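Local atomic coordinates of gamma-resorcylate decarboxylase (Polaromonas, PDB entry 4QRO), a protein that probably catalyses the manganese-dependent decarboxylation of gamma-resorcylate (2,6-dihydroxybenzoate) to resorcinol, as a member of the amidohydrolase superfamily. Residues V64-D69 against H164-L169; E114-V117 against G121-G124; Y243-K246 against D251-N254. All coordinates share one frame; numbering follows the deposited sequence.

Contact 1 of 3, residues V64-D69 against H164-L169. With MN (manganese (II) ion), chain K; 38L (2-nitrobenzene-1,3-diol), chain M.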
ATOM      1  N   VAL A  64      16.574 -13.228 -12.772  1.00 33.58           N
ATOM      2  CA  VAL A  64      16.012 -14.377 -13.490  1.00 35.75           C
ATOM      3  C   VAL A  64      14.566 -14.142 -13.906  1.00 35.94           C
ATOM      4  O   VAL A  64      14.131 -14.644 -14.939  1.00 33.87           O
ATOM      5  CB  VAL A  64      16.179 -15.685 -12.686  1.00 37.25           C
ATOM      6  CG1 VAL A  64      15.513 -16.862 -13.378  1.00 35.32           C
ATOM      7  CG2 VAL A  64      17.665 -15.971 -12.475  1.00 40.83           C
ATOM      8  N   GLN A  65      13.842 -13.326 -13.147  1.00 32.81           N
ATOM      9  CA  GLN A  65      12.437 -13.058 -13.439  1.00 32.22           C
ATOM     10  C   GLN A  65      12.180 -12.234 -14.703  1.00 40.32           C
ATOM     11  O   GLN A  65      11.010 -12.122 -15.160  1.00 34.52           O
ATOM     12  CB  GLN A  65      11.783 -12.376 -12.247  1.00 30.81           C
ATOM     13  CG  GLN A  65      11.416 -13.351 -11.138  1.00 31.97           C
ATOM     14  CD  GLN A  65      12.599 -13.992 -10.456  1.00 34.08           C
ATOM     15  OE1 GLN A  65      13.307 -13.334  -9.730  1.00 32.14           O
ATOM     16  NE2 GLN A  65      12.804 -15.309 -10.672  1.00 33.27           N
ATOM     17  N   ALA A  66      13.248 -11.628 -15.233  1.00 30.76           N
ATOM     18  CA  ALA A  66      13.162 -10.815 -16.435  1.00 33.93           C
ATOM     19  C   ALA A  66      13.754 -11.566 -17.657  1.00 34.94           C
ATOM     20  O   ALA A  66      13.832 -11.018 -18.729  1.00 33.66           O
ATOM     21  CB  ALA A  66      13.876  -9.479 -16.226  1.00 38.17           C
ATOM     22  N   ILE A  67      14.145 -12.819 -17.501  1.00 32.88           N
ATOM     23  CA  ILE A  67      14.696 -13.568 -18.626  1.00 33.61           C
ATOM     24  C   ILE A  67      13.567 -14.367 -19.306  1.00 38.06           C
ATOM     25  O   ILE A  67      13.120 -15.408 -18.820  1.00 36.57           O
ATOM     26  CB  ILE A  67      15.853 -14.449 -18.170  1.00 35.97           C
ATOM     27  CG1 ILE A  67      16.982 -13.567 -17.576  1.00 31.37           C
ATOM     28  CG2 ILE A  67      16.335 -15.320 -19.343  1.00 39.61           C
ATOM     29  CD1 ILE A  67      18.061 -14.394 -16.901  1.00 51.69           C
ATOM     30  N   ALA A  68      13.126 -13.867 -20.449  1.00 40.87           N
ATOM     31  CA  ALA A  68      11.866 -14.307 -21.045  1.00 39.06           C
ATOM     32  C   ALA A  68      11.969 -15.647 -21.751  1.00 40.05           C
ATOM     33  O   ALA A  68      10.966 -16.322 -21.956  1.00 38.65           O
ATOM     34  CB  ALA A  68      11.348 -13.253 -21.973  1.00 32.43           C
ATOM     35  N   ASP A  69      13.177 -16.061 -22.100  1.00 39.11           N
ATOM     36  CA  ASP A  69      13.363 -17.397 -22.649  1.00 35.25           C
ATOM     37  C   ASP A  69      13.640 -18.341 -21.484  1.00 38.14           C
ATOM     38  O   ASP A  69      14.716 -18.285 -20.895  1.00 36.81           O
ATOM     39  CB  ASP A  69      14.544 -17.372 -23.622  1.00 41.12           C
ATOM     40  CG  ASP A  69      14.878 -18.739 -24.199  1.00 39.11           C
ATOM     41  OD1 ASP A  69      14.335 -19.761 -23.752  1.00 40.47           O
ATOM     42  OD2 ASP A  69      15.695 -18.772 -25.137  1.00 45.54           O
ATOM     43  N   HIS A 164      10.091 -11.130  -3.227  1.00 25.98           N
ATOM     44  CA  HIS A 164      10.783  -9.836  -3.203  1.00 30.95           C
ATOM     45  C   HIS A 164      10.170  -8.969  -4.293  1.00 28.84           C
ATOM     46  O   HIS A 164       9.509  -9.486  -5.216  1.00 32.45           O
ATOM     47  CB  HIS A 164      12.290 -10.085  -3.460  1.00 35.02           C
ATOM     48  CG  HIS A 164      13.154  -8.869  -3.418  1.00 31.77           C
ATOM     49  ND1 HIS A 164      13.421  -8.106  -4.536  1.00 29.03           N
ATOM     50  CD2 HIS A 164      13.850  -8.307  -2.401  1.00 27.87           C
ATOM     51  CE1 HIS A 164      14.236  -7.125  -4.202  1.00 32.14           C
ATOM     52  NE2 HIS A 164      14.514  -7.226  -2.917  1.00 37.27           N
ATOM     53  N   PRO A 165      10.345  -7.643  -4.200  1.00 28.42           N
ATOM     54  CA  PRO A 165       9.757  -6.846  -5.288  1.00 27.44           C
ATOM     55  C   PRO A 165      10.442  -6.889  -6.641  1.00 27.01           C
ATOM     56  O   PRO A 165      11.590  -7.346  -6.781  1.00 31.59           O
ATOM     57  CB  PRO A 165       9.841  -5.396  -4.757  1.00 31.97           C
ATOM     58  CG  PRO A 165       9.963  -5.531  -3.282  1.00 33.46           C
ATOM     59  CD  PRO A 165      10.754  -6.794  -3.063  1.00 29.21           C
ATOM     60  N   ARG A 166       9.694  -6.411  -7.626  1.00 30.31           N
ATOM     61  CA  ARG A 166      10.214  -5.895  -8.885  1.00 31.84           C
ATOM     62  C   ARG A 166       9.229  -4.804  -9.275  1.00 26.35           C
ATOM     63  O   ARG A 166       8.139  -4.677  -8.675  1.00 29.29           O
ATOM     64  CB  ARG A 166      10.301  -6.969  -9.990  1.00 28.00           C
ATOM     65  CG  ARG A 166       8.939  -7.510 -10.431  1.00 36.79           C
ATOM     66  CD  ARG A 166       9.011  -8.424 -11.639  1.00 30.21           C
ATOM     67  NE  ARG A 166       9.564  -7.741 -12.800  1.00 35.83           N
ATOM     68  CZ  ARG A 166      10.019  -8.349 -13.891  1.00 46.89           C
ATOM     69  NH1 ARG A 166       9.992  -9.679 -13.981  1.00 32.31           N
ATOM     70  NH2 ARG A 166      10.520  -7.617 -14.887  1.00 35.24           N
ATOM     71  N   ASN A 167       9.587  -4.037 -10.291  1.00 30.13           N
ATOM     72  CA  ASN A 167       8.673  -3.032 -10.845  1.00 36.50           C
ATOM     73  C   ASN A 167       7.625  -3.631 -11.763  1.00 39.40           C
ATOM     74  O   ASN A 167       7.879  -4.632 -12.424  1.00 31.61           O
ATOM     75  CB  ASN A 167       9.452  -1.944 -11.617  1.00 38.17           C
ATOM     76  CG  ASN A 167       9.866  -0.776 -10.732  1.00 32.85           C
ATOM     77  OD1 ASN A 167       9.097  -0.311  -9.893  1.00 31.42           O
ATOM     78  ND2 ASN A 167      11.088  -0.295 -10.921  1.00 36.17           N
ATOM     79  N   PRO A 168       6.431  -3.005 -11.830  1.00 30.43           N
ATOM     80  CA  PRO A 168       5.464  -3.460 -12.809  1.00 32.02           C
ATOM     81  C   PRO A 168       5.961  -3.214 -14.240  1.00 35.96           C
ATOM     82  O   PRO A 168       6.767  -2.299 -14.465  1.00 33.83           O
ATOM     83  CB  PRO A 168       4.219  -2.580 -12.527  1.00 35.29           C
ATOM     84  CG  PRO A 168       4.769  -1.354 -11.897  1.00 37.41           C
ATOM     85  CD  PRO A 168       5.963  -1.801 -11.099  1.00 39.67           C
ATOM     86  N   LEU A 169       5.491  -4.015 -15.189  1.00 33.22           N
ATOM     87  CA  LEU A 169       5.755  -3.745 -16.604  1.00 40.56           C
ATOM     88  C   LEU A 169       5.145  -2.370 -16.945  1.00 33.42           C
ATOM     89  O   LEU A 169       4.144  -1.996 -16.331  1.00 36.50           O
ATOM     90  CB  LEU A 169       5.127  -4.827 -17.471  1.00 33.56           C
ATOM     91  CG  LEU A 169       5.684  -6.260 -17.286  1.00 40.28           C
ATOM     92  CD1 LEU A 169       5.007  -7.229 -18.231  1.00 47.18           C
ATOM     93  CD2 LEU A 169       7.193  -6.296 -17.473  1.00 62.38           C
TER
HETATM   94 MN    MN K 403      15.935  -5.900  -1.757  1.00 31.28          MN
HETATM   95  OAK 38L M 405      14.429  -4.134  -2.108  1.00 37.00           O
HETATM   96  NAG 38L M 405      14.650  -2.993  -2.407  1.00 94.55           N
HETATM   97  OAJ 38L M 405      13.915  -2.117  -1.953  1.00 44.18           O
HETATM   98  CAA 38L M 405      15.740  -2.695  -3.262  1.00 44.34           C
HETATM   99  CAF 38L M 405      15.942  -1.364  -3.617  1.00 41.16           C
HETATM  100  OAH 38L M 405      15.677  -0.378  -2.715  1.00 37.35           O
HETATM  101  CAE 38L M 405      16.414  -1.036  -4.888  1.00 36.99           C
HETATM  102  CAD 38L M 405      16.741  -2.038  -5.796  1.00 43.66           C
HETATM  103  CAC 38L M 405      16.706  -3.370  -5.389  1.00 41.87           C
HETATM  104  CAB 38L M 405      16.250  -3.697  -4.113  1.00 35.83           C
HETATM  105  OAI 38L M 405      16.288  -5.005  -3.712  1.00 35.72           O

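Contact 2 of 3, residues E114-V117 against G121-G124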
ATOM      1  N   GLU A 114      14.901 -28.104  -5.644  1.00 37.84           N
ATOM      2  CA  GLU A 114      15.355 -29.376  -5.078  1.00 35.72           C
ATOM      3  C   GLU A 114      16.883 -29.469  -5.094  1.00 29.37           C
ATOM      4  O   GLU A 114      17.465 -29.775  -4.068  1.00 34.99           O
ATOM      5  CB  GLU A 114      14.722 -30.567  -5.796  1.00 49.86           C
ATOM      6  CG  GLU A 114      13.239 -30.734  -5.490  1.00 57.92           C
ATOM      7  CD  GLU A 114      12.683 -32.038  -6.020  1.00143.43           C
ATOM      8  OE1 GLU A 114      12.335 -32.085  -7.221  1.00 64.35           O
ATOM      9  OE2 GLU A 114      12.596 -33.006  -5.231  1.00 93.96           O
ATOM     10  N   ARG A 115      17.509 -29.130  -6.218  1.00 36.71           N
ATOM     11  CA  ARG A 115      18.977 -29.161  -6.348  1.00 40.74           C
ATOM     12  C   ARG A 115      19.648 -28.191  -5.378  1.00 35.79           C
ATOM     13  O   ARG A 115      20.609 -28.557  -4.701  1.00 44.30           O
ATOM     14  CB  ARG A 115      19.432 -28.868  -7.782  1.00 38.74           C
ATOM     15  CG  ARG A 115      20.917 -29.144  -8.025  1.00 44.03           C
ATOM     16  CD  ARG A 115      21.361 -28.818  -9.452  1.00 50.37           C
ATOM     17  NE  ARG A 115      21.470 -27.374  -9.649  1.00 39.59           N
ATOM     18  CZ  ARG A 115      22.566 -26.628  -9.482  1.00 41.77           C
ATOM     19  NH1 ARG A 115      23.734 -27.164  -9.140  1.00 41.30           N
ATOM     20  NH2 ARG A 115      22.492 -25.310  -9.670  1.00 37.20           N
ATOM     21  N   CYS A 116      19.132 -26.964  -5.294  1.00 36.29           N
ATOM     22  CA  CYS A 116      19.692 -25.984  -4.369  1.00 40.11           C
ATOM     23  C   CYS A 116      19.621 -26.413  -2.901  1.00 32.70           C
ATOM     24  O   CYS A 116      20.583 -26.205  -2.164  1.00 38.24           O
ATOM     25  CB  CYS A 116      19.014 -24.624  -4.562  1.00 36.03           C
ATOM     26  SG  CYS A 116      19.549 -23.755  -6.048  1.00 37.02           S
ATOM     27  N   VAL A 117      18.501 -26.999  -2.479  1.00 37.02           N
ATOM     28  CA  VAL A 117      18.316 -27.406  -1.073  1.00 36.42           C
ATOM     29  C   VAL A 117      19.108 -28.694  -0.760  1.00 45.06           C
ATOM     30  O   VAL A 117      19.807 -28.755   0.241  1.00 42.50           O
ATOM     31  CB  VAL A 117      16.813 -27.599  -0.688  1.00 33.44           C
ATOM     32  CG1 VAL A 117      16.678 -28.094   0.751  1.00 45.73           C
ATOM     33  CG2 VAL A 117      16.015 -26.305  -0.833  1.00 32.60           C
ATOM     34  N   GLY A 121      22.749 -26.946  -0.323  1.00 33.98           N
ATOM     35  CA  GLY A 121      22.555 -26.608   1.087  1.00 36.40           C
ATOM     36  C   GLY A 121      21.881 -25.247   1.286  1.00 37.60           C
ATOM     37  O   GLY A 121      21.992 -24.659   2.357  1.00 37.66           O
ATOM     38  N   PHE A 122      21.185 -24.749   0.268  1.00 37.55           N
ATOM     39  CA  PHE A 122      20.448 -23.480   0.406  1.00 32.62           C
ATOM     40  C   PHE A 122      19.267 -23.632   1.324  1.00 34.00           C
ATOM     41  O   PHE A 122      18.726 -24.733   1.495  1.00 32.90           O
ATOM     42  CB  PHE A 122      19.973 -22.951  -0.947  1.00 31.41           C
ATOM     43  CG  PHE A 122      21.082 -22.469  -1.857  1.00 36.37           C
ATOM     44  CD1 PHE A 122      22.416 -22.461  -1.460  1.00 37.49           C
ATOM     45  CD2 PHE A 122      20.772 -21.986  -3.117  1.00 37.86           C
ATOM     46  CE1 PHE A 122      23.405 -22.016  -2.321  1.00 34.93           C
ATOM     47  CE2 PHE A 122      21.754 -21.518  -3.972  1.00 34.87           C
ATOM     48  CZ  PHE A 122      23.076 -21.538  -3.576  1.00 36.06           C
ATOM     49  N   VAL A 123      18.796 -22.505   1.858  1.00 32.17           N
ATOM     50  CA  VAL A 123      17.838 -22.559   2.969  1.00 33.92           C
ATOM     51  C   VAL A 123      16.453 -22.020   2.595  1.00 34.09           C
ATOM     52  O   VAL A 123      15.577 -21.929   3.443  1.00 33.06           O
ATOM     53  CB  VAL A 123      18.376 -21.850   4.240  1.00 31.66           C
ATOM     54  CG1 VAL A 123      19.662 -22.508   4.718  1.00 39.49           C
ATOM     55  CG2 VAL A 123      18.581 -20.362   4.000  1.00 34.25           C
ATOM     56  N   GLY A 124      16.258 -21.692   1.325  1.00 33.24           N
ATOM     57  CA  GLY A 124      15.001 -21.097   0.871  1.00 37.53           C
ATOM     58  C   GLY A 124      15.218 -20.652  -0.540  1.00 43.18           C
ATOM     59  O   GLY A 124      16.259 -20.972  -1.130  1.00 32.25           O
TER

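Contact 3 of 3, residues Y243-K246 against D251-N254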
ATOM      1  N   TYR A 243     -13.514 -15.001  -3.369  1.00 45.09           N
ATOM      2  CA  TYR A 243     -12.246 -15.591  -3.746  1.00 36.99           C
ATOM      3  C   TYR A 243     -12.327 -17.056  -3.361  1.00 33.66           C
ATOM      4  O   TYR A 243     -13.180 -17.422  -2.540  1.00 36.05           O
ATOM      5  CB  TYR A 243     -11.052 -14.855  -3.115  1.00 32.37           C
ATOM      6  CG  TYR A 243     -11.109 -14.628  -1.622  1.00 35.03           C
ATOM      7  CD1 TYR A 243     -11.064 -15.698  -0.741  1.00 40.31           C
ATOM      8  CD2 TYR A 243     -11.182 -13.342  -1.080  1.00 36.81           C
ATOM      9  CE1 TYR A 243     -11.092 -15.510   0.625  1.00 35.90           C
ATOM     10  CE2 TYR A 243     -11.192 -13.151   0.310  1.00 33.54           C
ATOM     11  CZ  TYR A 243     -11.155 -14.244   1.154  1.00 39.40           C
ATOM     12  OH  TYR A 243     -11.173 -14.111   2.545  1.00 32.33           O
ATOM     13  N   PRO A 244     -11.474 -17.899  -3.967  1.00 36.87           N
ATOM     14  CA  PRO A 244     -11.551 -19.343  -3.750  1.00 38.19           C
ATOM     15  C   PRO A 244     -11.111 -19.796  -2.366  1.00 36.66           C
ATOM     16  O   PRO A 244     -11.559 -20.846  -1.887  1.00 37.15           O
ATOM     17  CB  PRO A 244     -10.608 -19.937  -4.802  1.00 51.00           C
ATOM     18  CG  PRO A 244     -10.231 -18.840  -5.708  1.00 38.22           C
ATOM     19  CD  PRO A 244     -10.638 -17.538  -5.128  1.00 51.04           C
ATOM     20  N   ALA A 245     -10.240 -19.031  -1.709  1.00 32.91           N
ATOM     21  CA  ALA A 245      -9.842 -19.392  -0.353  1.00 33.09           C
ATOM     22  C   ALA A 245     -11.042 -19.511   0.558  1.00 34.94           C
ATOM     23  O   ALA A 245     -12.021 -18.759   0.424  1.00 35.77           O
ATOM     24  CB  ALA A 245      -8.868 -18.403   0.225  1.00 31.16           C
ATOM     25  N   LYS A 246     -10.902 -20.411   1.531  1.00 30.98           N
ATOM     26  CA  LYS A 246     -11.946 -20.725   2.501  1.00 37.29           C
ATOM     27  C   LYS A 246     -12.099 -19.720   3.627  1.00 37.17           C
ATOM     28  O   LYS A 246     -13.189 -19.554   4.129  1.00 35.99           O
ATOM     29  CB  LYS A 246     -11.690 -22.105   3.128  1.00 49.87           C
ATOM     30  CG  LYS A 246     -12.108 -23.290   2.267  1.00 64.27           C
ATOM     31  CD  LYS A 246     -11.933 -24.592   3.042  1.00111.37           C
ATOM     32  CE  LYS A 246     -12.800 -25.705   2.480  1.00120.24           C
ATOM     33  NZ  LYS A 246     -12.460 -25.999   1.063  1.00 79.07           N
ATOM     34  N   ASP A 251      -6.176 -14.553   8.137  1.00 36.52           N
ATOM     35  CA  ASP A 251      -5.805 -15.895   8.630  1.00 29.20           C
ATOM     36  C   ASP A 251      -4.539 -16.406   7.935  1.00 28.75           C
ATOM     37  O   ASP A 251      -3.623 -16.881   8.593  1.00 33.72           O
ATOM     38  CB  ASP A 251      -6.952 -16.910   8.450  1.00 33.45           C
ATOM     39  CG  ASP A 251      -8.162 -16.603   9.332  1.00 42.23           C
ATOM     40  OD1 ASP A 251      -7.979 -16.150  10.466  1.00 40.99           O
ATOM     41  OD2 ASP A 251      -9.299 -16.789   8.872  1.00 43.92           O
ATOM     42  N   TYR A 252      -4.463 -16.258   6.619  1.00 36.88           N
ATOM     43  CA  TYR A 252      -3.277 -16.718   5.852  1.00 32.54           C
ATOM     44  C   TYR A 252      -2.065 -15.836   6.103  1.00 32.81           C
ATOM     45  O   TYR A 252      -0.942 -16.307   6.221  1.00 33.20           O
ATOM     46  CB  TYR A 252      -3.606 -16.784   4.351  1.00 31.37           C
ATOM     47  CG  TYR A 252      -4.846 -17.629   4.076  1.00 31.26           C
ATOM     48  CD1 TYR A 252      -4.851 -18.997   4.351  1.00 29.15           C
ATOM     49  CD2 TYR A 252      -6.006 -17.055   3.593  1.00 35.54           C
ATOM     50  CE1 TYR A 252      -5.967 -19.771   4.113  1.00 33.23           C
ATOM     51  CE2 TYR A 252      -7.137 -17.810   3.367  1.00 38.32           C
ATOM     52  CZ  TYR A 252      -7.113 -19.171   3.620  1.00 33.17           C
ATOM     53  OH  TYR A 252      -8.249 -19.918   3.404  1.00 35.77           O
ATOM     54  N   PHE A 253      -2.302 -14.546   6.249  1.00 29.26           N
ATOM     55  CA  PHE A 253      -1.239 -13.625   6.618  1.00 27.69           C
ATOM     56  C   PHE A 253      -0.617 -14.018   7.954  1.00 28.17           C
ATOM     57  O   PHE A 253       0.628 -14.083   8.107  1.00 30.96           O
ATOM     58  CB  PHE A 253      -1.822 -12.196   6.679  1.00 31.62           C
ATOM     59  CG  PHE A 253      -0.788 -11.108   6.778  1.00 29.61           C
ATOM     60  CD1 PHE A 253       0.210 -10.988   5.822  1.00 28.91           C
ATOM     61  CD2 PHE A 253      -0.846 -10.158   7.816  1.00 29.24           C
ATOM     62  CE1 PHE A 253       1.164  -9.969   5.914  1.00 32.35           C
ATOM     63  CE2 PHE A 253       0.102  -9.148   7.900  1.00 30.26           C
ATOM     64  CZ  PHE A 253       1.104  -9.047   6.951  1.00 33.71           C
ATOM     65  N   ASN A 254      -1.473 -14.290   8.936  1.00 29.75           N
ATOM     66  CA  ASN A 254      -1.002 -14.571  10.281  1.00 25.52           C
ATOM     67  C   ASN A 254      -0.309 -15.920  10.366  1.00 32.16           C
ATOM     68  O   ASN A 254       0.616 -16.075  11.139  1.00 34.86           O
ATOM     69  CB  ASN A 254      -2.136 -14.584  11.297  1.00 32.40           C
ATOM     70  CG  ASN A 254      -2.630 -13.188  11.673  1.00 33.97           C
ATOM     71  OD1 ASN A 254      -3.691 -13.051  12.297  1.00 44.27           O
ATOM     72  ND2 ASN A 254      -1.892 -12.183  11.320  1.00 36.19           N
TER

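Contact 1 of 3, residues V64-D69 against H164-L169
The carbonyl oxygen of Gln65 lies at the edge of the Arg166 guanidinium, in its plane, while the backbone N of Ala66 approaches that group obliquely. The other flat group is the His164 imidazole: Pro165 CD lies over one face, shifted toward the rim, and the inhibitor 2-nitroresorcinol comes up to the edge. His164 NE2 binds the manganese ion at 2.3 Å, with Glu8, His10 and Asp287 completing the protein ligands. The metal also takes inhibitor atoms OAI and OAK. On the other side of the imidazole, ND1 of His164 donates to an in-plane lone pair of Pro165 O at 3.0 Å; the acceptor lies 28° out of the ring plane, an arrangement consistent with NE2 being turned to the metal. Two residues on, Arg166 NH1 gives a weak hydrogen bond to Gln65 O at 2.9 Å, bent to 132° at the hydrogen, and Gln65 CB lies 3.7 Å from the same NH1. The Arg166 chain starts with CG between the backbone N and the carbonyl carbon (chi1 65°), runs extended, then bends at chi3 to bring NH1 to the loop 64-69. Gln65 turns its amide away, its OE1 accepting from Asn128 N. Replacing Arg166 with an alanine is likely to leave Gln65 O, Phe130 O and Gln132 OE1 without their guanidinium donor and to open a gap between the two loops. With NH1 shared between Gln65 O, weakly, and Phe130 O, and NH2 given to Gln132 OE1, one buried cation ties the loop 64-69 to the loop that follows the metal ligand His164.

Contact 2 of 3, residues E114-V117 against G121-G124
Gly121, placed against the carbonyls of Cys116 and Val117, takes the chain out of helix 106-118 at a positive phi, a glycine-favoured helix end in the turn that leads to strand 125-128 of the amidohydrolase barrel. Its CA makes a CA-H...O contact of 3.6 Å with Val117 O, and a side chain at this position would point away from the helix.

Phe122 follows and makes most of this segment's share, meeting chiefly Cys116. Its backbone N donates to Cys116 O at 2.9 Å, nearly straight at 164°, although the donor stands well above the carbonyl plane and not on a lone pair. The bond ties the departing chain back to the last turn of the helix. The Phe122 carbonyl oxygen then lies against Val117, 3.7 Å from its CA and 3.9 Å from its CG2; beyond the two segments, the Val117 side chain meets Val159. With CG anti to its own carbonyl carbon (chi1 -69°), the Phe122 ring swings to the Cys116 side, where Asn81 and Leu84 of helix 70-90 also touch it. The ring is therefore buried between the end of one helix and the flank of another. The cysteine meets it obliquely. Cys116 CB lies 3.5 Å from Phe122 CD2, and SG sits beside the CD2-CE2 bond, 4.5 Å from the ring centroid and 55° off the normal, a sulfur-aromatic contact.

Val123 and Gly124 leave the helix behind and join the neighbouring part of the barrel through backbone hydrogen bonds with Gly97 and Ala99, respectively, so Ala99 lies against Cys116 and is bonded to the backbone of Gly124. By this point the chain has drawn off from the helix, with Gly124 N 5.1 Å from Val117 CG2.

Contact 3 of 3, residues Y243-K246 against D251-N254
Ala245 and Lys246 receive the phenol end of Tyr252, which reaches from helix 249-256 to the loop just ahead of that helix.

Along the loop, Tyr243 comes first. Its ring has Ala245 N at the edge, in plane, and its OH is hydrogen-bonded to Arg247 O, so the loop folds back on itself before the helix begins. The same ring meets Trp181 of the second subunit edge-to-face, which places this turn at the dimer interface.

Ala245 makes the apolar part of the contact. Its CB lies 3.6 Å from Tyr252 CE2 and 3.9 Å from CZ, approaching the ring obliquely. The methyl is also 3.6 Å from Tyr252 OH, so it sits beside the outer corner of the phenol and not over its centre. Tyr252 gets there with CG anti to its carbonyl carbon (chi1 -54°), which sends the ring off the helix toward the loop.

Lys246 ends the walk. Its backbone N comes within 3.3 Å of Tyr252 OH. Lys246 CB passes 4.1 Å from the same hydroxyl, and the rest of the side chain, poorly ordered, leads away.

Asp207 stands between the two segments: its OD2 is hydrogen-bonded to Lys246 N and its OD1 to Tyr252 OH, so one carboxylate joins the loop amide and the phenol, while the hydroxyl is also hydrogen-bonded to Arg247 N. Because a backbone N-H can only donate, the phenol probably gives its own proton to Asp207, a pairing that would satisfy the buried hydroxyl in both roles and fix its rotation.

How the contacts relate
Contact 1 is the one that holds part of the active site: His164 binds the manganese and lies in the inhibitor pocket. Contact 2 falls, along the chain, between the two halves of contact 1, yet its centre is about 21 Å from that of contact 1 and the nearest atoms are about 10 Å apart. Contact 3 follows later in sequence, with its centre about 26 Å from contact 1 and about 27 Å from contact 2; its nearest atoms are about 13 Å from contact 1 and about 17 Å from contact 2. Contact 3 touches the second subunit through Tyr243 and that subunit's Trp181, while Arg229 and Asn234 of the second subunit hydrogen-bond the inhibitor held near contact 1.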